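Local structure of apicoplast TIC22, putative (Plasmodium falciparum 3D7, 4E6Z) at residues A[115-118]-A[124-127]; A[71-76]-A[250-255]; A[177-180]-A[186-189]. The protein probably acts as an essential chaperone needed for the import of proteins into the apicoplast. One frame throughout, in Å; residues are numbered along the deposited sequence.

Interaction 1: residues A[115-118]-A[124-127]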
loop_
_atom_site.group_PDB
_atom_site.type_symbol
_atom_site.label_atom_id
_atom_site.label_comp_id
_atom_site.label_asym_id
_atom_site.label_seq_id
_atom_site.Cartn_x
_atom_site.Cartn_y
_atom_site.Cartn_z
ATOM N N ASP A 115 -1.731 9.430 -17.761
ATOM C CA ASP A 115 -2.905 9.176 -18.593
ATOM C C ASP A 115 -3.811 10.403 -18.666
ATOM O O ASP A 115 -4.430 10.673 -19.692
ATOM C CB ASP A 115 -3.700 7.985 -18.053
ATOM C CG ASP A 115 -3.094 6.645 -18.447
ATOM O OD1 ASP A 115 -2.174 6.627 -19.294
ATOM O OD2 ASP A 115 -3.544 5.612 -17.906
HETATM N N MSE A 116 -3.892 11.136 -17.562
HETATM C CA MSE A 116 -4.701 12.344 -17.521
HETATM C C MSE A 116 -4.117 13.412 -18.436
HETATM O O MSE A 116 -4.830 13.997 -19.242
HETATM C CB MSE A 116 -4.825 12.848 -16.090
HETATM C CG MSE A 116 -5.630 11.906 -15.217
HETATM SE SE MSE A 116 -5.460 12.266 -13.314
HETATM C CE MSE A 116 -6.708 10.947 -12.647
ATOM N N ILE A 117 -2.813 13.640 -18.327
ATOM C CA ILE A 117 -2.129 14.548 -19.236
ATOM C C ILE A 117 -2.316 14.122 -20.685
ATOM O O ILE A 117 -2.529 14.953 -21.568
ATOM C CB ILE A 117 -0.620 14.606 -18.947
ATOM C CG1 ILE A 117 -0.368 15.036 -17.502
ATOM C CG2 ILE A 117 0.066 15.549 -19.927
ATOM C CD1 ILE A 117 -1.066 16.311 -17.132
ATOM N N LYS A 118 -2.225 12.818 -20.920
ATOM C CA LYS A 118 -2.264 12.274 -22.271
ATOM C C LYS A 118 -3.633 12.440 -22.941
ATOM O O LYS A 118 -3.717 12.791 -24.116
ATOM C CB LYS A 118 -1.856 10.794 -22.258
ATOM C CG LYS A 118 -2.020 10.100 -23.602
ATOM C CD LYS A 118 -1.744 8.606 -23.506
ATOM C CE LYS A 118 -0.327 8.278 -23.946
ATOM N NZ LYS A 118 -0.049 8.788 -25.323
ATOM N N TYR A 124 -5.411 19.370 -17.671
ATOM C CA TYR A 124 -4.561 18.865 -16.594
ATOM C C TYR A 124 -3.105 19.325 -16.612
ATOM O O TYR A 124 -2.416 19.222 -15.598
ATOM C CB TYR A 124 -4.627 17.334 -16.533
ATOM C CG TYR A 124 -5.976 16.804 -16.111
ATOM C CD1 TYR A 124 -6.483 17.076 -14.846
ATOM C CD2 TYR A 124 -6.742 16.034 -16.973
ATOM C CE1 TYR A 124 -7.716 16.597 -14.456
ATOM C CE2 TYR A 124 -7.974 15.545 -16.590
ATOM C CZ TYR A 124 -8.457 15.833 -15.331
ATOM O OH TYR A 124 -9.685 15.350 -14.943
ATOM N N ASN A 125 -2.626 19.820 -17.746
ATOM C CA ASN A 125 -1.229 20.236 -17.818
ATOM C C ASN A 125 -0.909 21.401 -16.887
ATOM O O ASN A 125 -1.638 22.391 -16.846
ATOM C CB ASN A 125 -0.805 20.545 -19.254
ATOM C CG ASN A 125 0.094 19.469 -19.837
ATOM O OD1 ASN A 125 1.119 19.113 -19.250
ATOM N ND2 ASN A 125 -0.286 18.943 -20.995
ATOM N N GLY A 126 0.175 21.260 -16.128
ATOM C CA GLY A 126 0.600 22.280 -15.184
ATOM C C GLY A 126 -0.291 22.393 -13.960
ATOM O O GLY A 126 -0.040 23.213 -13.076
ATOM N N ASN A 127 -1.323 21.556 -13.899
ATOM C CA ASN A 127 -2.311 21.624 -12.827
ATOM C C ASN A 127 -2.378 20.375 -11.950
ATOM O O ASN A 127 -3.253 20.269 -11.093
ATOM C CB ASN A 127 -3.702 21.892 -13.405
ATOM C CG ASN A 127 -3.738 23.115 -14.296
ATOM O OD1 ASN A 127 -3.137 24.145 -13.984
ATOM N ND2 ASN A 127 -4.448 23.010 -15.414
#

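Interaction 2: residues A[71-76]-A[250-255]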
loop_
_atom_site.group_PDB
_atom_site.type_symbol
_atom_site.label_atom_id
_atom_site.label_comp_id
_atom_site.label_asym_id
_atom_site.label_seq_id
_atom_site.Cartn_x
_atom_site.Cartn_y
_atom_site.Cartn_z
ATOM N N GLU A 71 -3.628 1.904 14.144
ATOM C CA GLU A 71 -3.694 3.192 13.463
ATOM C C GLU A 71 -2.305 3.811 13.367
ATOM O O GLU A 71 -2.025 4.600 12.464
ATOM C CB GLU A 71 -4.648 4.152 14.182
ATOM C CG GLU A 71 -6.126 3.894 13.925
ATOM C CD GLU A 71 -6.669 2.721 14.722
ATOM O OE1 GLU A 71 -5.969 2.245 15.640
ATOM O OE2 GLU A 71 -7.803 2.281 14.432
ATOM N N GLU A 72 -1.436 3.447 14.305
ATOM C CA GLU A 72 -0.068 3.948 14.320
ATOM C C GLU A 72 0.845 3.069 13.469
ATOM O O GLU A 72 1.834 3.542 12.911
ATOM C CB GLU A 72 0.454 4.034 15.757
ATOM C CG GLU A 72 1.746 4.824 15.913
ATOM C CD GLU A 72 2.165 4.979 17.367
ATOM O OE1 GLU A 72 1.581 4.295 18.236
ATOM O OE2 GLU A 72 3.079 5.786 17.642
ATOM N N LYS A 73 0.507 1.787 13.367
ATOM C CA LYS A 73 1.278 0.863 12.542
ATOM C C LYS A 73 1.082 1.157 11.056
ATOM O O LYS A 73 1.975 0.916 10.243
ATOM C CB LYS A 73 0.896 -0.590 12.844
ATOM C CG LYS A 73 1.370 -1.107 14.192
ATOM C CD LYS A 73 1.251 -2.623 14.264
ATOM C CE LYS A 73 1.924 -3.183 15.508
ATOM N NZ LYS A 73 2.000 -4.673 15.477
ATOM N N LEU A 74 -0.094 1.674 10.713
ATOM C CA LEU A 74 -0.428 1.998 9.329
ATOM C C LEU A 74 0.171 3.339 8.917
ATOM O O LEU A 74 0.213 3.677 7.733
ATOM C CB LEU A 74 -1.946 2.048 9.149
ATOM C CG LEU A 74 -2.737 0.787 9.501
ATOM C CD1 LEU A 74 -4.219 0.987 9.214
ATOM C CD2 LEU A 74 -2.204 -0.386 8.732
ATOM N N GLU A 75 0.639 4.094 9.904
ATOM C CA GLU A 75 1.106 5.456 9.681
ATOM C C GLU A 75 2.375 5.493 8.831
ATOM O O GLU A 75 2.598 6.439 8.073
ATOM C CB GLU A 75 1.341 6.157 11.022
ATOM C CG GLU A 75 1.120 7.660 10.995
ATOM C CD GLU A 75 1.101 8.268 12.389
ATOM O OE1 GLU A 75 1.451 7.557 13.356
ATOM O OE2 GLU A 75 0.734 9.455 12.517
ATOM N N VAL A 76 3.200 4.458 8.956
ATOM C CA VAL A 76 4.470 4.398 8.234
ATOM C C VAL A 76 4.301 3.961 6.778
ATOM O O VAL A 76 5.259 3.964 6.005
ATOM C CB VAL A 76 5.467 3.449 8.923
ATOM C CG1 VAL A 76 5.631 3.832 10.383
ATOM C CG2 VAL A 76 4.997 2.008 8.792
ATOM N N GLU A 250 -7.756 -10.816 15.694
ATOM C CA GLU A 250 -8.007 -10.740 17.126
ATOM C C GLU A 250 -6.704 -10.443 17.862
ATOM O O GLU A 250 -6.705 -10.176 19.064
ATOM C CB GLU A 250 -8.625 -12.045 17.627
ATOM C CG GLU A 250 -9.401 -11.916 18.927
ATOM C CD GLU A 250 -10.168 -13.179 19.268
ATOM O OE1 GLU A 250 -10.081 -14.150 18.485
ATOM O OE2 GLU A 250 -10.857 -13.204 20.311
ATOM N N ASP A 251 -5.597 -10.484 17.126
ATOM C CA ASP A 251 -4.275 -10.228 17.689
ATOM C C ASP A 251 -3.221 -10.078 16.591
ATOM O O ASP A 251 -2.610 -11.060 16.175
ATOM C CB ASP A 251 -3.879 -11.360 18.642
ATOM C CG ASP A 251 -2.478 -11.192 19.200
ATOM O OD1 ASP A 251 -2.303 -10.399 20.150
ATOM O OD2 ASP A 251 -1.551 -11.860 18.693
ATOM N N HIS A 252 -3.010 -8.849 16.127
ATOM C CA HIS A 252 -2.014 -8.590 15.088
ATOM C C HIS A 252 -0.696 -8.106 15.680
ATOM O O HIS A 252 0.218 -7.722 14.950
ATOM C CB HIS A 252 -2.528 -7.560 14.078
ATOM C CG HIS A 252 -2.490 -6.148 14.579
ATOM N ND1 HIS A 252 -3.602 -5.503 15.069
ATOM C CD2 HIS A 252 -1.470 -5.260 14.662
ATOM C CE1 HIS A 252 -3.271 -4.276 15.437
ATOM N NE2 HIS A 252 -1.983 -4.105 15.200
ATOM N N LYS A 253 -0.605 -8.122 17.006
ATOM C CA LYS A 253 0.586 -7.653 17.707
ATOM C C LYS A 253 1.826 -8.403 17.230
ATOM O O LYS A 253 2.951 -7.927 17.378
ATOM C CB LYS A 253 0.410 -7.849 19.214
ATOM C CG LYS A 253 0.823 -6.662 20.068
ATOM C CD LYS A 253 0.549 -6.945 21.539
ATOM C CE LYS A 253 0.853 -5.739 22.411
ATOM N NZ LYS A 253 2.249 -5.257 22.227
ATOM N N LYS A 254 1.603 -9.577 16.650
ATOM C CA LYS A 254 2.682 -10.458 16.224
ATOM C C LYS A 254 3.253 -10.081 14.857
ATOM O O LYS A 254 4.196 -10.712 14.376
ATOM C CB LYS A 254 2.188 -11.906 16.207
ATOM C CG LYS A 254 0.853 -12.087 15.498
ATOM C CD LYS A 254 0.188 -13.403 15.871
ATOM C CE LYS A 254 -1.173 -13.539 15.199
ATOM N NZ LYS A 254 -1.899 -14.771 15.624
ATOM N N PHE A 255 2.683 -9.052 14.237
ATOM C CA PHE A 255 3.117 -8.627 12.907
ATOM C C PHE A 255 3.673 -7.206 12.888
ATOM O O PHE A 255 3.229 -6.335 13.639
ATOM C CB PHE A 255 1.966 -8.732 11.900
ATOM C CG PHE A 255 1.640 -10.138 11.495
ATOM C CD1 PHE A 255 2.454 -10.823 10.609
ATOM C CD2 PHE A 255 0.514 -10.773 11.990
ATOM C CE1 PHE A 255 2.157 -12.123 10.231
ATOM C CE2 PHE A 255 0.210 -12.073 11.616
ATOM C CZ PHE A 255 1.034 -12.749 10.734
#

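Interaction 3: residues A[177-180]-A[186-189]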
loop_
_atom_site.group_PDB
_atom_site.type_symbol
_atom_site.label_atom_id
_atom_site.label_comp_id
_atom_site.label_asym_id
_atom_site.label_seq_id
_atom_site.Cartn_x
_atom_site.Cartn_y
_atom_site.Cartn_z
ATOM N N ASN A 177 2.896 -10.272 -8.566
ATOM C CA ASN A 177 3.812 -11.112 -7.800
ATOM C C ASN A 177 3.072 -12.094 -6.897
ATOM O O ASN A 177 3.519 -13.224 -6.691
ATOM C CB ASN A 177 4.756 -10.244 -6.962
ATOM C CG ASN A 177 5.816 -9.560 -7.800
ATOM O OD1 ASN A 177 6.099 -9.977 -8.917
ATOM N ND2 ASN A 177 6.418 -8.512 -7.257
ATOM N N ALA A 178 1.934 -11.656 -6.368
ATOM C CA ALA A 178 1.177 -12.444 -5.402
ATOM C C ALA A 178 0.418 -13.608 -6.042
ATOM O O ALA A 178 0.177 -14.627 -5.395
ATOM C CB ALA A 178 0.222 -11.551 -4.623
ATOM N N LEU A 179 0.042 -13.453 -7.306
ATOM C CA LEU A 179 -0.714 -14.488 -8.008
ATOM C C LEU A 179 0.010 -15.823 -7.987
ATOM O O LEU A 179 -0.615 -16.873 -7.852
ATOM C CB LEU A 179 -0.992 -14.073 -9.450
ATOM C CG LEU A 179 -2.119 -13.061 -9.619
ATOM C CD1 LEU A 179 -2.377 -12.803 -11.090
ATOM C CD2 LEU A 179 -3.371 -13.574 -8.931
ATOM N N TYR A 180 1.329 -15.771 -8.122
ATOM C CA TYR A 180 2.165 -16.962 -8.096
ATOM C C TYR A 180 1.866 -17.816 -6.867
ATOM O O TYR A 180 1.776 -19.039 -6.955
ATOM C CB TYR A 180 3.641 -16.553 -8.116
ATOM C CG TYR A 180 4.624 -17.701 -8.099
ATOM C CD1 TYR A 180 5.247 -18.089 -6.922
ATOM C CD2 TYR A 180 4.935 -18.395 -9.263
ATOM C CE1 TYR A 180 6.150 -19.134 -6.902
ATOM C CE2 TYR A 180 5.836 -19.441 -9.253
ATOM C CZ TYR A 180 6.440 -19.807 -8.068
ATOM O OH TYR A 180 7.339 -20.848 -8.046
ATOM N N LYS A 186 -7.925 -19.698 -4.992
ATOM C CA LYS A 186 -7.511 -18.892 -3.849
ATOM C C LYS A 186 -7.149 -17.477 -4.291
ATOM O O LYS A 186 -7.205 -16.535 -3.501
ATOM C CB LYS A 186 -6.327 -19.545 -3.130
ATOM C CG LYS A 186 -6.120 -19.072 -1.699
ATOM C CD LYS A 186 -5.108 -19.946 -0.970
ATOM C CE LYS A 186 -3.722 -19.318 -0.947
ATOM N NZ LYS A 186 -3.651 -18.162 -0.010
ATOM N N LYS A 187 -6.786 -17.335 -5.563
ATOM C CA LYS A 187 -6.394 -16.040 -6.113
ATOM C C LYS A 187 -7.600 -15.223 -6.566
ATOM O O LYS A 187 -7.457 -14.084 -7.011
ATOM C CB LYS A 187 -5.409 -16.221 -7.272
ATOM C CG LYS A 187 -5.973 -16.960 -8.472
ATOM C CD LYS A 187 -4.887 -17.252 -9.501
ATOM C CE LYS A 187 -3.804 -18.149 -8.920
ATOM N NZ LYS A 187 -2.745 -18.481 -9.913
ATOM N N SER A 188 -8.787 -15.809 -6.452
ATOM C CA SER A 188 -10.015 -15.110 -6.800
ATOM C C SER A 188 -10.223 -13.913 -5.879
ATOM O O SER A 188 -10.570 -12.822 -6.332
ATOM C CB SER A 188 -11.215 -16.054 -6.709
ATOM O OG SER A 188 -11.057 -17.165 -7.573
ATOM N N GLU A 189 -10.002 -14.122 -4.586
ATOM C CA GLU A 189 -10.236 -13.080 -3.591
ATOM C C GLU A 189 -9.006 -12.220 -3.309
ATOM O O GLU A 189 -9.023 -11.399 -2.393
ATOM C CB GLU A 189 -10.750 -13.685 -2.283
ATOM C CG GLU A 189 -12.148 -14.268 -2.367
ATOM C CD GLU A 189 -12.738 -14.548 -0.998
ATOM O OE1 GLU A 189 -13.799 -15.203 -0.928
ATOM O OE2 GLU A 189 -12.140 -14.111 0.008
#

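Interaction 1: residues A[115-118]-A[124-127]
Met116, a selenomethionine on helix 106-119, lies over one face of the Tyr124 ring, and this buried pair is the tightly packed part of the contact. Met116 CB makes a CH-pi contact 4.2 Å from the centroid of the Tyr124 ring, 27° off the normal. The side chain then runs on across the same face, placing Met116 SE 5.0 Å from the centroid of the Tyr124 ring and only 9° from its normal, a Met-aromatic contact at some distance. With CG beside the backbone N (chi1 -67°) and an extended chain beyond, the methyl end is carried away from the ring. Tyr90 meets the same ring edge-to-face.

Ile117 continues the apolar packing with its longer branch. Ile117 CD1 sits 3.8 Å from Tyr124 CB, and the same methyl lies 3.6 Å from Tyr124 O, where the short helix 121-124 gives way to a turn. Toward solvent the packing thins: the other branch meets the exposed amide of Asn125, with Ile117 CG2 3.6 Å from Asn125 ND2, and the two side chains cross at about a right angle. This is a methyl grazing a polar group. A type II beta turn from Tyr124 to Asn127, with Gly126 at positive phi, then leads toward strand 129-134. Its closing bond, Asn127 N to Tyr124 O, is 3.1 Å long and satisfies the carbonyl that the Ile117 methyl approaches. Cohesion between the two segments therefore rests on dispersion and ring contacts; the hydrogen bonds of the turn residues go to one another and to neighbours such as Lys123 and Tyr90.

Interaction 2: residues A[71-76]-A[250-255]
The imidazole of His252 meets Lys73 at its edge, with neither ring face used between these two segments. Lys73 CD lies in the ring plane, 3.7 Å from His252 NE2, and the ammonium follows close to that plane, with Lys73 NZ 3.6 Å from His252 CD2. The lysine therefore passes alongside the ring and is not stacked over it, so the approach is not a cation-pi contact. The two side chains slide past each other in opposite directions, and the lysine goes on to the backbone of the 250-255 segment.

Lys73 is extended beyond CG, and this straight chain spans the gap between backbones whose closest CA atoms, those of Lys73 and Phe255, are 9.7 Å apart. At its end Lys73 NZ gives a hydrogen bond of 2.8 Å to Phe255 O, meeting the carbonyl almost head-on, with a C=O...N angle of 172°. His252 O and Lys253 O lie farther off, at 3.6 and 3.9 Å from Lys73 NZ, and probably add to a negative surrounding for the ammonium.

These carbonyls cluster because residues 252-255 form a type I beta turn, closed by the bond from Phe255 N to His252 O. The turn leads into strand 255-258, an outermost strand of the four-stranded mixed sheet, so Lys73 ties the short helix 70-73, the first in the model, to the start of that strand. On the sheet side, Phe255 packs on Ile210 and Leu212 of strand 208-213; on the helix side, Leu74 touches Met135 and Tyr139 of helix 135-150.

Lys73 itself is buried, whereas His252 is only partly so. With Lys73 NZ 4.0 Å from His252 NE2, a positive charge on the imidazole would probably be disfavoured.

Interaction 3: residues A[177-180]-A[186-189]
Where helix 172-179 gives way to the loop that leads to strand 193-203, the chain turns back on itself and Lys187 comes to lie against Leu179. Both side chains are partly exposed, and together they make almost the whole of this small surface contact. The apolar half is a methyl on methylenes: Leu179 CD2 rests 3.7 Å from Lys187 CB and 4.0 Å from Lys187 CD, the two side chains crossing at about a right angle.

The polar half lies at the end of the lysine. Its CG is held between the backbone N and the carbonyl carbon (chi1 63°), and the chain bends again at chi3 (62°), which curls the ammonium back toward the helix. Lys187 NZ thereby reaches Leu179 O at 3.4 Å, a weak hydrogen bond, while Lys187 CE brushes the same oxygen at 3.6 Å. A positive group at a carbonyl near the C-terminal end of a helix probably interacts favourably with the partial negative charge there, although the length of this bond argues for a modest grip.

Around the pair, Leu179 also packs on Leu190 and Lys187 on Leu182, so the loop supplies apolar neighbours to both. The preceding residue, Ala178, is buried against Pro193 and Phe195 and sets the helix on the strand that follows. Such a fold-back, in which a loop lysine lays its methylenes on a leucine and turns its ammonium to a carbonyl near the helix C terminus, belongs here to an alpha-to-beta connection, with the helix packed on the strand that comes next.

In the fold
Along the chain, interaction 2 brackets the other two: its ends come from the first modelled helix, 70-73, and from the loop before strand 255-258, while interactions 1 and 3 are local fold-backs lying in series between them. Interactions 2 and 3 both adjoin the four-stranded mixed sheet, through strands 255-258 and 193-203, and their centres are 23 Å apart. Interaction 1 belongs to helices 106-119 and 121-124, ahead of strand 129-134 in the separate two-stranded sheet, with its centre 37 Å from that of interaction 2 and 33 Å from that of interaction 3. None touches another: the three lie in different parts of the Tic22-like fold, interactions 1 and 2 on opposite sides of the chain's centre.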